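Long-range contacts in arginine decarboxylase (Campylobacter jejuni subsp. jejuni, PDB 3NZP), which probably catalyses the pyridoxal phosphate-dependent decarboxylation of arginine to agmatine, a step in polyamine and spermidine biosynthesis: residues P46-F51 and A330-P335; P533-I538 and G549-Q554. All blocks are in the same frame, centred on the assembly; numbering follows the deposited sequence.

Contact 1: P46-F51 and A330-P335; sequences PLLLRF and AVLIAP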
# COMPACT_ATOMS: atom_id res chain seq x y z
N PRO B 46 9.46 -12.02 -13.17
CA PRO B 46 8.36 -12.56 -12.38
C PRO B 46 7.07 -12.65 -13.17
O PRO B 46 6.77 -11.77 -13.98
CB PRO B 46 8.24 -11.57 -11.24
CG PRO B 46 8.56 -10.27 -11.92
CD PRO B 46 9.75 -10.63 -12.79
N LEU B 47 6.31 -13.72 -12.96
CA LEU B 47 5.05 -13.83 -13.65
C LEU B 47 3.92 -14.25 -12.74
O LEU B 47 4.09 -15.04 -11.82
CB LEU B 47 5.13 -14.79 -14.84
CG LEU B 47 5.97 -16.05 -14.72
CD1 LEU B 47 5.44 -17.10 -15.67
CD2 LEU B 47 7.44 -15.73 -15.06
N LEU B 48 2.75 -13.67 -13.00
CA LEU B 48 1.56 -13.98 -12.25
C LEU B 48 0.71 -14.92 -13.09
O LEU B 48 0.36 -14.59 -14.22
CB LEU B 48 0.78 -12.70 -11.96
CG LEU B 48 -0.54 -12.95 -11.24
CD1 LEU B 48 -0.24 -13.48 -9.85
CD2 LEU B 48 -1.36 -11.67 -11.16
N LEU B 49 0.40 -16.10 -12.56
CA LEU B 49 -0.42 -17.06 -13.30
C LEU B 49 -1.83 -17.13 -12.74
O LEU B 49 -2.02 -17.12 -11.52
CB LEU B 49 0.20 -18.46 -13.24
CG LEU B 49 1.62 -18.52 -13.80
CD1 LEU B 49 2.15 -19.95 -13.77
CD2 LEU B 49 1.59 -17.99 -15.22
N ARG B 50 -2.81 -17.17 -13.63
CA ARG B 50 -4.21 -17.26 -13.22
C ARG B 50 -4.76 -18.60 -13.70
O ARG B 50 -4.61 -18.97 -14.87
CB ARG B 50 -5.04 -16.14 -13.84
CG ARG B 50 -4.78 -14.76 -13.31
CD ARG B 50 -5.78 -13.77 -13.92
NE ARG B 50 -5.25 -12.40 -13.96
CZ ARG B 50 -4.95 -11.67 -12.89
NH1 ARG B 50 -5.13 -12.17 -11.67
NH2 ARG B 50 -4.46 -10.45 -13.05
N PHE B 51 -5.40 -19.32 -12.79
CA PHE B 51 -5.98 -20.62 -13.10
C PHE B 51 -7.50 -20.55 -12.98
O PHE B 51 -8.06 -20.77 -11.90
CB PHE B 51 -5.42 -21.67 -12.15
CG PHE B 51 -3.96 -21.94 -12.36
CD1 PHE B 51 -3.53 -22.74 -13.41
CD2 PHE B 51 -3.01 -21.40 -11.49
CE1 PHE B 51 -2.18 -23.00 -13.60
CE2 PHE B 51 -1.66 -21.65 -11.66
CZ PHE B 51 -1.24 -22.46 -12.73
N ALA B 330 -4.77 -17.16 -8.29
CA ALA B 330 -3.50 -16.63 -8.78
C ALA B 330 -2.26 -17.02 -8.00
O ALA B 330 -2.23 -16.97 -6.77
CB ALA B 330 -3.59 -15.12 -8.85
N VAL B 331 -1.21 -17.37 -8.74
CA VAL B 331 0.05 -17.75 -8.13
C VAL B 331 1.12 -16.82 -8.68
O VAL B 331 1.18 -16.60 -9.89
CB VAL B 331 0.43 -19.19 -8.46
CG1 VAL B 331 1.71 -19.55 -7.74
CG2 VAL B 331 -0.69 -20.14 -8.07
N LEU B 332 1.94 -16.28 -7.79
CA LEU B 332 3.01 -15.38 -8.20
C LEU B 332 4.33 -16.13 -8.18
O LEU B 332 4.87 -16.41 -7.11
CB LEU B 332 3.09 -14.18 -7.25
CG LEU B 332 3.95 -12.98 -7.68
CD1 LEU B 332 5.40 -13.23 -7.40
CD2 LEU B 332 3.71 -12.70 -9.15
N ILE B 333 4.85 -16.49 -9.35
CA ILE B 333 6.11 -17.21 -9.45
C ILE B 333 7.25 -16.24 -9.70
O ILE B 333 7.15 -15.35 -10.55
CB ILE B 333 6.11 -18.22 -10.62
CG1 ILE B 333 5.16 -19.37 -10.32
CG2 ILE B 333 7.52 -18.70 -10.91
CD1 ILE B 333 3.74 -19.09 -10.72
N ALA B 334 8.35 -16.40 -8.96
CA ALA B 334 9.51 -15.53 -9.12
C ALA B 334 10.80 -16.33 -8.96
O ALA B 334 10.98 -17.03 -7.97
CB ALA B 334 9.47 -14.42 -8.09
N PRO B 335 11.70 -16.26 -9.95
CA PRO B 335 12.97 -16.99 -9.91
C PRO B 335 13.96 -16.40 -8.91
O PRO B 335 14.01 -15.18 -8.71
CB PRO B 335 13.46 -16.90 -11.35
CG PRO B 335 12.98 -15.57 -11.78
CD PRO B 335 11.57 -15.52 -11.23
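Ile333 reaches over to Leu49 on one face of an antiparallel strand pair, its CD1 lying 3.5 Å from Leu49 CD1 and also meeting Leu49 CG. With CG1 of Ile333 beside its own backbone N (chi1 -70°), the terminal methyl reaches across the gap between the strands, and the two side chains cross obliquely where their methyl ends meet. Farther along the same face, Val331 CG2 sits near the plane of the Phe51 ring, at its edge, 4.0 Å from CE2. Helix 31-40 closes over this row: Leu38 packs on Leu47 and Leu49, Val35 on Ile333 and Ile34 on Phe51.

The other face carries Leu48, Arg50, Ala330 and Leu332. Here Ala330 is the low point, and Leu48 CD1 settles beside it, 3.9 Å from Ala330 CB, while also lying against the carbonyl of Val331. Leu332 projects the opposite way along the strand, its CD2 lying 3.6 Å from Leu47 O and 4.1 Å from Leu48 CB. Arg50 passes Ala330 obliquely on its way to polar partners elsewhere: Glu521 and Glu535 by salt bridges, and His329 by a hydrogen bond.

The backbone evidence for the register is two hydrogen-bonded pairs. Leu47 and Ile333 exchange bonds in both directions, with Leu47 N to Ile333 O at 3.0 Å; Leu49 and Val331 do the same, and Leu49 N to Val331 O, at 2.8 Å, is almost straight (173°). The short strand axes run at 155°, clearly antiparallel. Segments whose nearest ends are 279 residues apart in sequence are thereby joined, the early strand 47-50 pairing with the strand that follows the cofactor-binding barrel, an arrangement characteristic of the separate beta domain of fold-type III pyridoxal phosphate decarboxylases.

Contact 2: P533-I538 and G549-Q554; sequences PTEAII and GIIEAQ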
# COMPACT_ATOMS: atom_id res chain seq x y z
N PRO B 533 3.89 -7.46 -12.98
CA PRO B 533 4.64 -8.47 -13.72
C PRO B 533 3.82 -9.08 -14.84
O PRO B 533 2.61 -8.88 -14.90
CB PRO B 533 5.02 -9.48 -12.64
CG PRO B 533 3.90 -9.38 -11.67
CD PRO B 533 3.65 -7.89 -11.60
N THR B 534 4.47 -9.81 -15.74
CA THR B 534 3.73 -10.43 -16.82
C THR B 534 2.74 -11.43 -16.24
O THR B 534 3.07 -12.17 -15.32
CB THR B 534 4.67 -11.18 -17.77
OG1 THR B 534 5.51 -10.24 -18.45
CG2 THR B 534 3.87 -11.96 -18.79
N GLU B 535 1.51 -11.43 -16.75
CA GLU B 535 0.53 -12.37 -16.25
C GLU B 535 0.02 -13.22 -17.40
O GLU B 535 -0.01 -12.78 -18.54
CB GLU B 535 -0.64 -11.65 -15.58
CG GLU B 535 -1.60 -10.96 -16.53
CD GLU B 535 -2.82 -10.39 -15.80
OE1 GLU B 535 -2.64 -9.41 -15.01
OE2 GLU B 535 -3.94 -10.93 -15.99
N ALA B 536 -0.37 -14.45 -17.09
CA ALA B 536 -0.86 -15.36 -18.11
C ALA B 536 -1.99 -16.19 -17.52
O ALA B 536 -1.96 -16.52 -16.34
CB ALA B 536 0.26 -16.28 -18.58
N ILE B 537 -2.97 -16.52 -18.36
CA ILE B 537 -4.12 -17.32 -17.93
C ILE B 537 -3.96 -18.76 -18.39
O ILE B 537 -3.95 -19.03 -19.59
CB ILE B 537 -5.40 -16.76 -18.51
CG1 ILE B 537 -5.53 -15.31 -18.08
CG2 ILE B 537 -6.59 -17.63 -18.09
CD1 ILE B 537 -6.65 -14.59 -18.75
N ILE B 538 -3.83 -19.69 -17.44
CA ILE B 538 -3.64 -21.09 -17.78
C ILE B 538 -4.92 -21.91 -17.77
O ILE B 538 -5.58 -22.04 -16.74
CB ILE B 538 -2.64 -21.75 -16.82
CG1 ILE B 538 -1.39 -20.89 -16.72
CG2 ILE B 538 -2.26 -23.12 -17.32
CD1 ILE B 538 -0.83 -20.50 -18.06
N GLY B 549 -3.90 -15.68 -23.18
CA GLY B 549 -4.18 -14.40 -22.56
C GLY B 549 -3.01 -13.84 -21.78
O GLY B 549 -3.13 -13.47 -20.60
N ILE B 550 -1.87 -13.76 -22.44
CA ILE B 550 -0.66 -13.24 -21.83
C ILE B 550 -0.66 -11.71 -21.87
O ILE B 550 -1.14 -11.11 -22.82
CB ILE B 550 0.57 -13.78 -22.59
CG1 ILE B 550 0.51 -15.30 -22.62
CG2 ILE B 550 1.84 -13.31 -21.94
CD1 ILE B 550 1.63 -15.95 -23.42
N ILE B 551 -0.16 -11.10 -20.81
CA ILE B 551 -0.04 -9.64 -20.75
C ILE B 551 1.40 -9.40 -20.33
O ILE B 551 1.77 -9.58 -19.17
CB ILE B 551 -0.96 -9.01 -19.68
CG1 ILE B 551 -2.42 -9.32 -19.97
CG2 ILE B 551 -0.84 -7.49 -19.73
CD1 ILE B 551 -2.86 -8.76 -21.30
N GLU B 552 2.22 -9.02 -21.30
CA GLU B 552 3.62 -8.80 -21.04
C GLU B 552 3.83 -7.56 -20.17
O GLU B 552 3.06 -6.60 -20.24
CB GLU B 552 4.36 -8.68 -22.38
CG GLU B 552 5.87 -8.70 -22.32
CD GLU B 552 6.45 -9.07 -23.66
OE1 GLU B 552 5.76 -8.82 -24.67
OE2 GLU B 552 7.58 -9.60 -23.71
N ALA B 553 4.86 -7.59 -19.33
CA ALA B 553 5.18 -6.47 -18.45
C ALA B 553 5.63 -5.24 -19.23
O ALA B 553 6.42 -5.35 -20.17
CB ALA B 553 6.25 -6.89 -17.47
N GLN B 554 5.14 -4.07 -18.83
CA GLN B 554 5.49 -2.80 -19.49
C GLN B 554 6.98 -2.55 -19.66
O GLN B 554 7.80 -3.01 -18.87
CB GLN B 554 4.94 -1.62 -18.70
CG GLN B 554 3.51 -1.30 -18.94
CD GLN B 554 3.17 0.09 -18.44
OE1 GLN B 554 3.55 0.47 -17.31
NE2 GLN B 554 2.46 0.85 -19.26
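The carbonyl oxygen of Glu535 receives the shortest hydrogen bond here, from Ile551 N at 2.8 Å, and a CA-H...O contact from Ile550 CA at 3.4 Å reaches the same oxygen. This is the open end of a beta hairpin formed by strands 534-540 and 545-551. The return bond, Glu535 N to Ile551 O, is longer at 3.1 Å, and its donor is tilted 23° from the carbonyl plane; Thr534 CA adds a CA-H...O contact to that oxygen, at 3.2 Å. Together the two bonds define Glu535 and Ile551 as an antiparallel hydrogen-bonded pair.

Beyond this pair the second strand gives way to loop, and a side chain takes over the bonding. Thr534 OG1 accepts the N-H of Ala553 at 2.9 Å, a distinctly bent bond with 140° at the hydrogen. The hydroxyl thus holds the departing chain close where the backbone pairing has ended, and Ala553 CB packs against it. The branch of Thr534 divides the work: OG1 serves the loop, whereas CG2 lies against the Ile551 carbonyl and reaches toward Ile550 CG2, 4.0 Å away.

On this face Ala536 CB also meets Ile550 CG1, at 4.2 Å, and both residues rest on Leu38 of helix 31-40. The opposite face bears Glu535 and Ile551, the latter packing on Asp564 of the second subunit. The Glu535 carboxylate forms a salt bridge with Arg50 on the neighbouring strand 47-50, which probably offsets its charge from outside the hairpin. Its CG occupies the position between backbone N and carbonyl carbon (chi1 74°), and from there the chain runs extended alongside Ile551, both pointing the same way, with Glu535 CG 3.8 Å from Ile551 CB.

Contacts 1 and 2 lie in one mixed sheet, their centres 9 Å apart. Neighbouring strands run in the order 545-551, 534-540, 47-50, 330-341: contact 2 is the first pairing, contact 1 the last, and the parallel pairing of 47-50 with 534-540 joins them. Probable hydrogen bonds mark that seam, Leu48 N to Thr534 O and Arg50 O to Ile538 N, both 2.8 Å. Helix 31-40 packs against both contacts. Along the chain they come in series: contact 1 spans the barrel that carries most of the cofactor pocket, whereas contact 2 is a local hairpin later in the sequence. The beta domain is therefore assembled from segments on both sides of the barrel.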